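Local coordinates for protein porin (Acinetobacter baumannii AB307-0294, PDB 5DL7) that probably forms a beta-barrel channel across the outer membrane through which small molecules, possibly including vanillate and antibiotics, pass into the periplasm, at residues K382-R387 / V413-K418; Q144-I149 / D167-R172; S321-Y326 / M344-K349. One frame throughout, in Å; residues are numbered along the deposited sequence.

In the fold
All three contacts join antiparallel neighbours in the wall of a single OprD-family barrel, and they follow one another along the chain: contact 2 closes before contact 3 opens, and contact 3 closes before contact 1. Contacts 1 and 3 lie nearer together, with centres about 25 Å apart and nearest atoms about 6 Å apart, separated by strand 363-375. Contact 2 lies across the chain's centre from contact 3, about 33 Å between centres, and about 27 Å from contact 1. Contact 1 uses the last strand, 406-418, which also pairs with strand 22-36 and closes the barrel. All three show the neighbour-to-neighbour pairing that builds the wall around the probable channel.

Contact 1 of 3, residues K382-R387 / V413-K418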
loop_
_atom_site.group_PDB
_atom_site.type_symbol
_atom_site.label_atom_id
_atom_site.label_comp_id
_atom_site.label_asym_id
_atom_site.label_seq_id
_atom_site.Cartn_x
_atom_site.Cartn_y
_atom_site.Cartn_z
ATOM N N LYS A 382 -6.814 -25.968 -2.264
ATOM C CA LYS A 382 -6.134 -25.152 -1.245
ATOM C C LYS A 382 -5.271 -24.072 -1.788
ATOM O O LYS A 382 -4.519 -24.277 -2.675
ATOM C CB LYS A 382 -5.273 -26.032 -0.421
ATOM C CG LYS A 382 -4.600 -25.383 0.783
ATOM C CD LYS A 382 -3.867 -26.544 1.531
ATOM C CE LYS A 382 -3.544 -26.259 2.999
ATOM N NZ LYS A 382 -3.070 -24.845 3.087
ATOM N N GLY A 383 -5.351 -22.893 -1.243
ATOM C CA GLY A 383 -4.590 -21.779 -1.827
ATOM C C GLY A 383 -5.395 -20.834 -2.750
ATOM O O GLY A 383 -4.825 -19.834 -3.210
ATOM N N LEU A 384 -6.625 -21.207 -3.133
ATOM C CA LEU A 384 -7.428 -20.447 -4.019
ATOM C C LEU A 384 -8.090 -19.410 -3.102
ATOM O O LEU A 384 -8.497 -19.785 -2.027
ATOM C CB LEU A 384 -8.463 -21.255 -4.746
ATOM C CG LEU A 384 -9.452 -20.458 -5.630
ATOM C CD1 LEU A 384 -8.767 -19.913 -6.851
ATOM C CD2 LEU A 384 -10.425 -21.501 -6.086
ATOM N N GLY A 385 -8.089 -18.157 -3.493
ATOM C CA GLY A 385 -8.674 -17.093 -2.688
ATOM C C GLY A 385 -9.555 -16.253 -3.530
ATOM O O GLY A 385 -9.269 -16.019 -4.752
ATOM N N MET A 386 -10.536 -15.623 -2.901
ATOM C CA MET A 386 -11.377 -14.707 -3.645
ATOM C C MET A 386 -11.789 -13.549 -2.696
ATOM O O MET A 386 -11.844 -13.778 -1.502
ATOM C CB MET A 386 -12.484 -15.498 -4.204
ATOM C CG MET A 386 -13.462 -16.181 -3.382
ATOM S SD MET A 386 -13.990 -17.749 -4.343
ATOM C CE MET A 386 -12.794 -18.982 -3.937
ATOM N N ARG A 387 -11.960 -12.393 -3.214
ATOM C CA ARG A 387 -12.294 -11.261 -2.394
ATOM C C ARG A 387 -13.171 -10.358 -3.148
ATOM O O ARG A 387 -12.984 -10.149 -4.385
ATOM C CB ARG A 387 -11.006 -10.629 -1.924
ATOM C CG ARG A 387 -11.117 -9.584 -0.899
ATOM C CD ARG A 387 -9.732 -9.004 -0.653
ATOM N NE ARG A 387 -9.734 -8.097 0.461
ATOM C CZ ARG A 387 -8.606 -7.433 0.835
ATOM N NH1 ARG A 387 -7.476 -7.523 0.063
ATOM N NH2 ARG A 387 -8.634 -6.601 1.866
ATOM N N VAL A 413 -9.696 -12.754 -7.697
ATOM C CA VAL A 413 -9.528 -14.192 -7.510
ATOM C C VAL A 413 -8.056 -14.497 -7.701
ATOM O O VAL A 413 -7.479 -14.104 -8.723
ATOM C CB VAL A 413 -10.389 -15.065 -8.483
ATOM C CG1 VAL A 413 -10.095 -16.484 -8.244
ATOM C CG2 VAL A 413 -11.899 -14.680 -8.352
ATOM N N ASP A 414 -7.434 -15.110 -6.731
ATOM C CA ASP A 414 -6.010 -15.434 -6.758
ATOM C C ASP A 414 -5.716 -16.882 -6.440
ATOM O O ASP A 414 -6.417 -17.590 -5.638
ATOM C CB ASP A 414 -5.262 -14.546 -5.766
ATOM C CG ASP A 414 -5.305 -13.005 -6.118
ATOM O OD1 ASP A 414 -5.901 -12.506 -7.044
ATOM O OD2 ASP A 414 -4.541 -12.248 -5.529
ATOM N N TYR A 415 -4.659 -17.466 -7.043
ATOM C CA TYR A 415 -4.252 -18.774 -6.663
ATOM C C TYR A 415 -2.722 -18.788 -6.575
ATOM O O TYR A 415 -2.099 -18.389 -7.579
ATOM C CB TYR A 415 -4.698 -19.857 -7.720
ATOM C CG TYR A 415 -4.290 -21.260 -7.343
ATOM C CD1 TYR A 415 -4.957 -21.997 -6.351
ATOM C CD2 TYR A 415 -3.171 -21.861 -7.901
ATOM C CE1 TYR A 415 -4.492 -23.211 -5.911
ATOM C CE2 TYR A 415 -2.716 -23.123 -7.531
ATOM C CZ TYR A 415 -3.369 -23.795 -6.532
ATOM O OH TYR A 415 -2.901 -24.983 -6.174
ATOM N N THR A 416 -2.115 -19.301 -5.505
ATOM C CA THR A 416 -0.695 -19.371 -5.384
ATOM C C THR A 416 -0.257 -20.783 -5.295
ATOM O O THR A 416 -0.804 -21.539 -4.434
ATOM C CB THR A 416 -0.125 -18.522 -4.188
ATOM O OG1 THR A 416 -0.271 -17.187 -4.447
ATOM C CG2 THR A 416 1.373 -18.658 -4.069
ATOM N N PHE A 417 0.706 -21.200 -6.160
ATOM C CA PHE A 417 1.427 -22.455 -6.051
ATOM C C PHE A 417 2.804 -22.202 -5.347
ATOM O O PHE A 417 3.536 -21.321 -5.772
ATOM C CB PHE A 417 1.921 -22.976 -7.433
ATOM C CG PHE A 417 0.840 -23.357 -8.471
ATOM C CD1 PHE A 417 0.231 -22.368 -9.353
ATOM C CD2 PHE A 417 0.544 -24.742 -8.707
ATOM C CE1 PHE A 417 -0.717 -22.767 -10.353
ATOM C CE2 PHE A 417 -0.372 -25.139 -9.720
ATOM C CZ PHE A 417 -1.011 -24.153 -10.526
ATOM N N LYS A 418 3.200 -22.965 -4.343
ATOM C CA LYS A 418 4.549 -22.886 -3.683
ATOM C C LYS A 418 5.332 -24.024 -4.107
ATOM O O LYS A 418 4.815 -25.120 -4.251
ATOM C CB LYS A 418 4.422 -22.865 -2.154
ATOM C CG LYS A 418 3.508 -21.728 -1.723
ATOM C CD LYS A 418 3.451 -21.601 -0.221
ATOM C CE LYS A 418 2.216 -20.812 0.111
ATOM N NZ LYS A 418 2.296 -20.412 1.537
#
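Tyr415 overlaps the backbone of Gly383 and Leu384 with the CD1-CE1 side of its ring, and Tyr415 CE1 reaches Lys382 O at 3.4 Å. Tyr415 CG is trans to the backbone nitrogen (chi1 -180°), which swings the ring toward the start of the partner strand, and Tyr415 CD1 comes 3.7 Å from Leu384 N. Leu384 CB sits at the edge of the same ring, in its plane. The two residues form a non-hydrogen-bonded antiparallel pair. Further along, Leu384 sends CD1 the other way, to 3.9 Å from Val413 CG1, the two side chains crossing at a slant. Met386 adds little beyond CB, because its thioether end leads away. Leu384, Met386, Val413 and Tyr415 thus share one face of the sheet, and Val413 touches a bound detergent, consistent with a face turned to the membrane.

Between these pairs the backbones are tied by two bonds: Gly385 N donates to Asp414 O at 2.8 Å in the carbonyl plane, and Asp414 N returns a bond of equal length to Gly385 O. Gly383, with a positive phi of 99°, lies where the chain enters the strand. Tyr415 CE2 stands 3.3 Å above the plane of the Phe417 ring, over its centre.

The hairpin of strands 384-395 and 406-418 lies between two further strands: Leu384 and Met386 bond through their backbones to Ile376 and Tyr374 at the end of strand 363-375, while Val413 and Tyr415 bond to Asn29 and Leu27 of strand 22-36, where the barrel closes.

Contact 2 of 3, residues Q144-I149 / D167-R172. With C8E ((hydroxyethyloxy)tri(ethyloxy)octane), chain J.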
loop_
_atom_site.group_PDB
_atom_site.type_symbol
_atom_site.label_atom_id
_atom_site.label_comp_id
_atom_site.label_asym_id
_atom_site.label_seq_id
_atom_site.Cartn_x
_atom_site.Cartn_y
_atom_site.Cartn_z
ATOM N N GLN A 144 4.665 -2.315 -7.137
ATOM C CA GLN A 144 5.684 -1.264 -7.345
ATOM C C GLN A 144 7.035 -1.782 -6.950
ATOM O O GLN A 144 7.179 -2.475 -5.920
ATOM C CB GLN A 144 5.238 -0.073 -6.581
ATOM C CG GLN A 144 6.012 1.141 -6.785
ATOM C CD GLN A 144 5.580 2.193 -5.726
ATOM O OE1 GLN A 144 5.350 1.824 -4.549
ATOM N NE2 GLN A 144 5.584 3.421 -6.080
ATOM N N THR A 145 8.069 -1.472 -7.786
ATOM C CA THR A 145 9.386 -1.842 -7.411
ATOM C C THR A 145 10.331 -0.630 -7.526
ATOM O O THR A 145 10.054 0.316 -8.198
ATOM C CB THR A 145 10.018 -3.075 -8.128
ATOM O OG1 THR A 145 10.277 -2.811 -9.505
ATOM C CG2 THR A 145 9.086 -4.357 -7.999
ATOM N N TYR A 146 11.461 -0.764 -6.855
ATOM C CA TYR A 146 12.537 0.309 -6.889
ATOM C C TYR A 146 13.856 -0.333 -7.221
ATOM O O TYR A 146 14.062 -1.511 -6.961
ATOM C CB TYR A 146 12.623 1.016 -5.509
ATOM C CG TYR A 146 11.520 1.906 -5.248
ATOM C CD1 TYR A 146 10.341 1.476 -4.688
ATOM C CD2 TYR A 146 11.627 3.264 -5.489
ATOM C CE1 TYR A 146 9.261 2.302 -4.441
ATOM C CE2 TYR A 146 10.603 4.135 -5.206
ATOM C CZ TYR A 146 9.366 3.648 -4.651
ATOM O OH TYR A 146 8.405 4.583 -4.380
ATOM N N ARG A 147 14.806 0.427 -7.795
ATOM C CA ARG A 147 16.112 -0.050 -8.093
ATOM C C ARG A 147 17.118 0.642 -7.276
ATOM O O ARG A 147 17.018 1.823 -7.130
ATOM C CB ARG A 147 16.457 0.274 -9.598
ATOM C CG ARG A 147 16.893 -0.912 -10.232
ATOM C CD ARG A 147 16.976 -0.707 -11.796
ATOM N NE ARG A 147 16.216 -1.760 -12.479
ATOM C CZ ARG A 147 16.171 -1.801 -13.820
ATOM N NH1 ARG A 147 16.652 -0.744 -14.493
ATOM N NH2 ARG A 147 15.561 -2.793 -14.434
ATOM N N GLY A 148 17.948 -0.136 -6.598
ATOM C CA GLY A 148 19.011 0.421 -5.721
ATOM C C GLY A 148 19.634 -0.634 -4.872
ATOM O O GLY A 148 19.866 -1.791 -5.313
ATOM N N ILE A 149 19.891 -0.237 -3.607
ATOM C CA ILE A 149 20.604 -1.065 -2.627
ATOM C C ILE A 149 19.748 -1.019 -1.346
ATOM O O ILE A 149 19.096 -0.043 -0.940
ATOM C CB ILE A 149 21.949 -0.451 -2.343
ATOM C CG1 ILE A 149 22.792 -0.549 -3.635
ATOM C CG2 ILE A 149 22.621 -1.208 -1.242
ATOM C CD1 ILE A 149 23.824 0.586 -3.591
ATOM N N ASP A 167 17.274 4.879 -6.740
ATOM C CA ASP A 167 17.257 6.016 -7.669
ATOM C C ASP A 167 16.243 5.847 -8.787
ATOM O O ASP A 167 16.290 6.681 -9.609
ATOM C CB ASP A 167 18.635 6.251 -8.277
ATOM C CG ASP A 167 19.196 5.080 -9.030
ATOM O OD1 ASP A 167 18.637 3.974 -9.149
ATOM O OD2 ASP A 167 20.419 5.222 -9.337
ATOM N N GLU A 168 15.477 4.750 -8.910
ATOM C CA GLU A 168 14.451 4.704 -9.938
ATOM C C GLU A 168 13.326 3.862 -9.317
ATOM O O GLU A 168 13.620 3.044 -8.428
ATOM C CB GLU A 168 15.003 3.957 -11.200
ATOM C CG GLU A 168 16.218 4.537 -11.746
ATOM C CD GLU A 168 16.570 3.779 -13.036
ATOM O OE1 GLU A 168 17.133 2.673 -12.988
ATOM O OE2 GLU A 168 15.967 4.236 -14.023
ATOM N N VAL A 169 12.172 4.010 -9.897
ATOM C CA VAL A 169 10.954 3.338 -9.500
ATOM C C VAL A 169 10.297 2.751 -10.742
ATOM O O VAL A 169 10.288 3.416 -11.813
ATOM C CB VAL A 169 10.013 4.305 -8.736
ATOM C CG1 VAL A 169 9.505 5.476 -9.562
ATOM C CG2 VAL A 169 8.804 3.517 -8.140
ATOM N N ARG A 170 9.740 1.504 -10.658
ATOM C CA ARG A 170 8.914 1.058 -11.754
ATOM C C ARG A 170 7.481 0.889 -11.198
ATOM O O ARG A 170 7.271 0.008 -10.371
ATOM C CB ARG A 170 9.463 -0.259 -12.263
ATOM C CG ARG A 170 8.602 -0.842 -13.386
ATOM C CD ARG A 170 9.284 -1.747 -14.362
ATOM N NE ARG A 170 9.970 -2.882 -13.764
ATOM C CZ ARG A 170 10.803 -3.645 -14.437
ATOM N NH1 ARG A 170 11.016 -3.344 -15.738
ATOM N NH2 ARG A 170 11.431 -4.674 -13.878
ATOM N N GLN A 171 6.628 1.724 -11.645
ATOM C CA GLN A 171 5.251 1.838 -11.121
ATOM C C GLN A 171 4.520 0.515 -11.440
ATOM O O GLN A 171 4.820 -0.191 -12.381
ATOM C CB GLN A 171 4.507 2.998 -11.575
ATOM C CG GLN A 171 5.205 4.361 -11.362
ATOM C CD GLN A 171 5.306 4.728 -9.809
ATOM O OE1 GLN A 171 5.184 3.882 -8.942
ATOM N NE2 GLN A 171 5.853 5.966 -9.553
ATOM N N ARG A 172 3.536 0.280 -10.603
ATOM C CA ARG A 172 2.763 -0.962 -10.753
ATOM C C ARG A 172 2.208 -1.241 -12.141
ATOM O O ARG A 172 2.187 -2.397 -12.630
ATOM C CB ARG A 172 1.568 -0.914 -9.670
ATOM C CG ARG A 172 0.676 0.219 -9.846
ATOM C CD ARG A 172 0.056 0.625 -8.487
ATOM N NE ARG A 172 -0.821 1.764 -8.582
ATOM C CZ ARG A 172 -1.583 2.230 -7.596
ATOM N NH1 ARG A 172 -1.466 1.720 -6.360
ATOM N NH2 ARG A 172 -2.392 3.248 -7.852
HETATM C C10 C8E J . 22.307 2.153 -7.075
HETATM C C11 C8E J . 21.656 1.392 -8.260
HETATM O O12 C8E J . 22.184 0.055 -8.371
HETATM C C13 C8E J . 21.326 -1.046 -8.849
HETATM C C14 C8E J . 20.916 -1.132 -10.352
HETATM O O15 C8E J . 20.276 -2.438 -10.503
HETATM C C16 C8E J . 19.821 -3.040 -11.707
HETATM C C17 C8E J . 19.237 -4.478 -11.560
HETATM O O18 C8E J . 20.422 -5.083 -11.041
HETATM C C19 C8E J . 20.338 -6.433 -10.701
HETATM C C20 C8E J . 21.736 -6.627 -10.086
HETATM O O21 C8E J . 21.944 -8.014 -10.002
HETATM O O HOH W 1 8.954 -3.986 -11.363
#
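A water molecule is held between Thr145 and Arg170, 2.6 Å from Thr145 OG1 and accepting from Arg170 NE at 2.8 Å. The two residues are a hydrogen-bonded antiparallel pair in the barrel wall, where strand 145-147 runs beside the end of strand 159-170 before the chain turns a corner at Gly148. The hydroxyl of Thr145 also bonds Tyr177, and the outer nitrogens of Arg170 are taken by the carbonyls of Ile109 and Ile175, so the guanidinium is fixed from several directions. On the same face Arg147 and Glu168 run side by side, but their ion pair is long, 3.8 Å from Arg147 NH1 to Glu168 OE1; Arg147 NE has its salt bridge with Asp126. A detergent lies along the aliphatic part of Arg147.

On the other face, Tyr146 and Val169 make a CH-pi contact. With CG2 trans to its backbone nitrogen, Val169 sets this methyl over the Tyr146 ring, 3.7 Å from the centroid and 20° off the normal. Just beyond the strands the side-chain amides of Gln144 and Gln171 are hydrogen-bonded, their planes 30° apart: Gln144 NE2 meets a lone pair of Gln171 OE1 at 2.9 Å.

Contact 3 of 3, residues S321-Y326 / M344-K349; sequences SIRYEY and MTRYAK. With C8E ((hydroxyethyloxy)tri(ethyloxy)octane), chain F; C8E ((hydroxyethyloxy)tri(ethyloxy)octane), chain H; C8E ((hydroxyethyloxy)tri(ethyloxy)octane), chain I.
Different chi1 settings bring two arginines together across this strand pair: Arg323 has CG trans to its backbone N (chi1 -177°), whereas Arg346 holds CG between N and the carbonyl carbon (chi1 62°). Both chains then extend side by side, until NH1 of Arg323 is 3.7 Å from NH1 of Arg346 with the guanidinium planes nearly perpendicular. A water accepts from both of these nitrogens, lying in the plane of each group. Glu325 grips Arg323 side-on, taking Arg323 NE on OE2 at 2.8 Å and NH2 on OE1 at 3.0 Å, both from above the carboxylate plane. Glu369 and Asp306 bind Arg346, so each positive charge has its own acidic partner. Met344 sets CG 3.5 Å above the Arg323 guanidinium plane, and bends at chi2 (-93°) and chi3 carry its CE over a face of Arg346.

Four backbone bonds tie Ile322 to Tyr347 and Tyr324 to Thr345. Their side chains occupy the reverse face, where detergent chains lie on Ile322, Tyr324 and Thr345; O9 of the chain I detergent lies 3.8 Å above the plane of the Tyr324 ring, over its centre. Tyr324 OH bonds His278. Charged groups on one face and apolar and aromatic ones against detergent on the other are characteristic of a porin beta-barrel wall, and the paired arginines are consistent with the basic channel lining of the OprD family.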
loop_
_atom_site.group_PDB
_atom_site.type_symbol
_atom_site.label_atom_id
_atom_site.label_comp_id
_atom_site.label_asym_id
_atom_site.label_seq_id
_atom_site.Cartn_x
_atom_site.Cartn_y
_atom_site.Cartn_z
ATOM N N SER A 321 -12.920 7.019 12.522
ATOM C CA SER A 321 -13.381 5.780 11.869
ATOM C C SER A 321 -13.754 4.687 12.892
ATOM O O SER A 321 -13.389 4.730 14.063
ATOM C CB SER A 321 -12.282 5.195 10.932
ATOM O OG SER A 321 -11.267 4.607 11.776
ATOM N N ILE A 322 -14.484 3.786 12.390
ATOM C CA ILE A 322 -14.916 2.611 13.206
ATOM C C ILE A 322 -14.886 1.409 12.269
ATOM O O ILE A 322 -15.128 1.514 11.087
ATOM C CB ILE A 322 -16.255 2.819 13.809
ATOM C CG1 ILE A 322 -16.618 1.638 14.745
ATOM C CG2 ILE A 322 -17.374 3.054 12.782
ATOM C CD1 ILE A 322 -17.833 1.911 15.603
ATOM N N ARG A 323 -14.527 0.221 12.782
ATOM C CA ARG A 323 -14.321 -0.973 12.004
ATOM C C ARG A 323 -14.766 -2.148 12.752
ATOM O O ARG A 323 -14.593 -2.230 13.959
ATOM C CB ARG A 323 -12.810 -1.092 11.767
ATOM C CG ARG A 323 -12.409 -2.214 10.918
ATOM C CD ARG A 323 -10.859 -2.276 11.014
ATOM N NE ARG A 323 -10.327 -3.556 10.375
ATOM C CZ ARG A 323 -9.528 -3.617 9.259
ATOM N NH1 ARG A 323 -9.079 -2.509 8.633
ATOM N NH2 ARG A 323 -9.126 -4.777 8.784
ATOM N N TYR A 324 -15.352 -3.075 12.035
ATOM C CA TYR A 324 -15.819 -4.373 12.558
ATOM C C TYR A 324 -15.335 -5.468 11.679
ATOM O O TYR A 324 -15.419 -5.405 10.497
ATOM C CB TYR A 324 -17.360 -4.448 12.654
ATOM C CG TYR A 324 -17.777 -5.838 13.079
ATOM C CD1 TYR A 324 -17.572 -6.341 14.344
ATOM C CD2 TYR A 324 -18.253 -6.746 12.161
ATOM C CE1 TYR A 324 -17.913 -7.669 14.696
ATOM C CE2 TYR A 324 -18.565 -8.027 12.491
ATOM C CZ TYR A 324 -18.411 -8.492 13.771
ATOM O OH TYR A 324 -18.747 -9.837 13.979
ATOM N N GLU A 325 -14.761 -6.506 12.272
ATOM C CA GLU A 325 -14.337 -7.694 11.532
ATOM C C GLU A 325 -14.683 -8.993 12.308
ATOM O O GLU A 325 -14.647 -9.016 13.510
ATOM C CB GLU A 325 -12.807 -7.750 11.082
ATOM C CG GLU A 325 -11.926 -7.404 12.062
ATOM C CD GLU A 325 -10.671 -6.538 11.504
ATOM O OE1 GLU A 325 -10.052 -7.002 10.490
ATOM O OE2 GLU A 325 -10.276 -5.586 12.286
ATOM N N TYR A 326 -14.864 -9.975 11.484
ATOM C CA TYR A 326 -15.074 -11.388 12.004
ATOM C C TYR A 326 -14.286 -12.349 11.174
ATOM O O TYR A 326 -14.210 -12.312 9.913
ATOM C CB TYR A 326 -16.604 -11.748 11.977
ATOM C CG TYR A 326 -16.839 -13.042 12.731
ATOM C CD1 TYR A 326 -16.779 -13.020 14.123
ATOM C CD2 TYR A 326 -17.182 -14.195 12.078
ATOM C CE1 TYR A 326 -16.994 -14.207 14.832
ATOM C CE2 TYR A 326 -17.470 -15.388 12.765
ATOM C CZ TYR A 326 -17.321 -15.351 14.149
ATOM O OH TYR A 326 -17.575 -16.470 14.975
ATOM N N MET A 344 -15.098 -7.837 6.859
ATOM C CA MET A 344 -14.821 -6.559 7.441
ATOM C C MET A 344 -15.782 -5.545 6.841
ATOM O O MET A 344 -16.083 -5.509 5.716
ATOM C CB MET A 344 -13.333 -6.071 7.290
ATOM C CG MET A 344 -12.934 -4.892 8.093
ATOM S SD MET A 344 -13.213 -3.476 6.992
ATOM C CE MET A 344 -11.805 -3.573 5.630
ATOM N N THR A 345 -16.133 -4.657 7.686
ATOM C CA THR A 345 -16.798 -3.326 7.313
ATOM C C THR A 345 -16.231 -2.208 8.169
ATOM O O THR A 345 -15.883 -2.360 9.293
ATOM C CB THR A 345 -18.362 -3.357 7.410
ATOM O OG1 THR A 345 -19.009 -2.180 6.961
ATOM C CG2 THR A 345 -18.875 -3.660 8.845
ATOM N N ARG A 346 -16.158 -1.002 7.588
ATOM C CA ARG A 346 -15.593 0.132 8.214
ATOM C C ARG A 346 -16.104 1.402 7.655
ATOM O O ARG A 346 -16.613 1.363 6.488
ATOM C CB ARG A 346 -14.096 0.070 8.064
ATOM C CG ARG A 346 -13.571 0.091 6.667
ATOM C CD ARG A 346 -12.006 0.023 6.705
ATOM N NE ARG A 346 -11.485 -0.062 5.340
ATOM C CZ ARG A 346 -10.211 0.028 5.048
ATOM N NH1 ARG A 346 -9.221 0.091 5.992
ATOM N NH2 ARG A 346 -9.866 -0.114 3.745
ATOM N N TYR A 347 -16.148 2.448 8.429
ATOM C CA TYR A 347 -16.626 3.741 7.989
ATOM C C TYR A 347 -15.527 4.744 8.448
ATOM O O TYR A 347 -15.104 4.698 9.603
ATOM C CB TYR A 347 -17.909 4.073 8.645
ATOM C CG TYR A 347 -18.392 5.512 8.355
ATOM C CD1 TYR A 347 -18.939 5.888 7.088
ATOM C CD2 TYR A 347 -18.322 6.533 9.341
ATOM C CE1 TYR A 347 -19.371 7.202 6.846
ATOM C CE2 TYR A 347 -18.778 7.833 9.086
ATOM C CZ TYR A 347 -19.255 8.170 7.860
ATOM O OH TYR A 347 -19.693 9.434 7.618
ATOM N N ALA A 348 -15.272 5.703 7.638
ATOM C CA ALA A 348 -14.448 6.865 8.036
ATOM C C ALA A 348 -15.057 8.195 7.576
ATOM O O ALA A 348 -15.622 8.211 6.466
ATOM C CB ALA A 348 -13.043 6.719 7.441
ATOM N N LYS A 349 -14.963 9.212 8.398
ATOM C CA LYS A 349 -15.227 10.510 7.937
ATOM C C LYS A 349 -14.070 11.455 8.216
ATOM O O LYS A 349 -13.506 11.437 9.294
ATOM C CB LYS A 349 -16.449 11.030 8.641
ATOM C CG LYS A 349 -16.466 11.249 10.031
ATOM C CD LYS A 349 -17.705 12.133 10.429
ATOM C CE LYS A 349 -17.636 12.853 11.764
ATOM N NZ LYS A 349 -18.202 12.333 13.061
HETATM C C1 C8E F . -21.648 -16.827 3.907
HETATM C C2 C8E F . -21.697 -15.802 5.040
HETATM C C3 C8E F . -21.221 -14.378 4.655
HETATM C C4 C8E F . -21.467 -13.462 5.861
HETATM C C5 C8E F . -21.065 -12.013 5.739
HETATM C C6 C8E F . -21.670 -11.094 6.742
HETATM C C7 C8E F . -21.035 -11.285 8.047
HETATM C C8 C8E F . -21.514 -10.288 8.960
HETATM O O9 C8E F . -20.737 -10.996 9.894
HETATM C C10 C8E F . -20.569 -11.032 11.298
HETATM C C11 C8E F . -20.795 -12.477 11.504
HETATM O O12 C8E F . -20.619 -13.077 12.813
HETATM C C13 C8E F . -21.817 -13.501 13.573
HETATM C C14 C8E F . -21.534 -14.649 14.554
HETATM O O15 C8E F . -21.760 -14.358 15.982
HETATM C C16 C8E F . -21.117 -15.292 16.882
HETATM C C17 C8E F . -21.141 -14.830 18.366
HETATM O O18 C8E F . -19.957 -14.427 19.104
HETATM C C19 C8E F . -18.855 -15.384 19.237
HETATM C C20 C8E F . -18.489 -16.046 17.887
HETATM O O21 C8E F . -17.165 -16.440 17.523
HETATM C C1 C8E H . -19.444 0.208 9.361
HETATM C C2 C8E H . -18.804 0.000 10.665
HETATM C C3 C8E H . -19.713 -0.789 11.527
HETATM C C4 C8E H . -19.251 -0.724 12.945
HETATM C C5 C8E H . -19.775 -1.735 13.898
HETATM C C6 C8E H . -20.041 -1.354 15.342
HETATM C C7 C8E H . -19.802 -2.526 16.307
HETATM C C8 C8E H . -20.448 -2.526 17.727
HETATM O O9 C8E H . -20.063 -3.799 18.323
HETATM C C10 C8E H . -20.551 -4.267 19.589
HETATM C C11 C8E H . -20.627 -5.812 19.596
HETATM O O12 C8E H . -19.554 -6.444 18.835
HETATM C C13 C8E H . -19.476 -7.882 18.884
HETATM C C14 C8E H . -18.915 -8.371 20.223
HETATM O O15 C8E H . -18.876 -9.792 20.252
HETATM C C16 C8E H . -19.542 -10.418 21.395
HETATM C C1 C8E I . -25.487 -2.614 21.138
HETATM C C2 C8E I . -24.603 -2.618 19.916
HETATM C C3 C8E I . -25.468 -2.398 18.682
HETATM C C4 C8E I . -24.638 -2.115 17.439
HETATM C C5 C8E I . -24.776 -3.251 16.442
HETATM C C6 C8E I . -23.728 -3.444 15.430
HETATM C C7 C8E I . -23.374 -4.880 15.271
HETATM C C8 C8E I . -22.248 -5.069 14.266
HETATM O O9 C8E I . -21.483 -6.160 14.824
HETATM C C10 C8E I . -22.153 -7.383 14.552
HETATM C C11 C8E I . -21.648 -8.399 15.477
HETATM O O12 C8E I . -22.299 -9.715 15.482
HETATM C C13 C8E I . -21.893 -10.154 16.861
HETATM C C14 C8E I . -22.179 -11.529 17.467
HETATM O O15 C8E I . -22.354 -11.440 18.967
HETATM O O HOH W 2 -9.270 0.416 9.018
#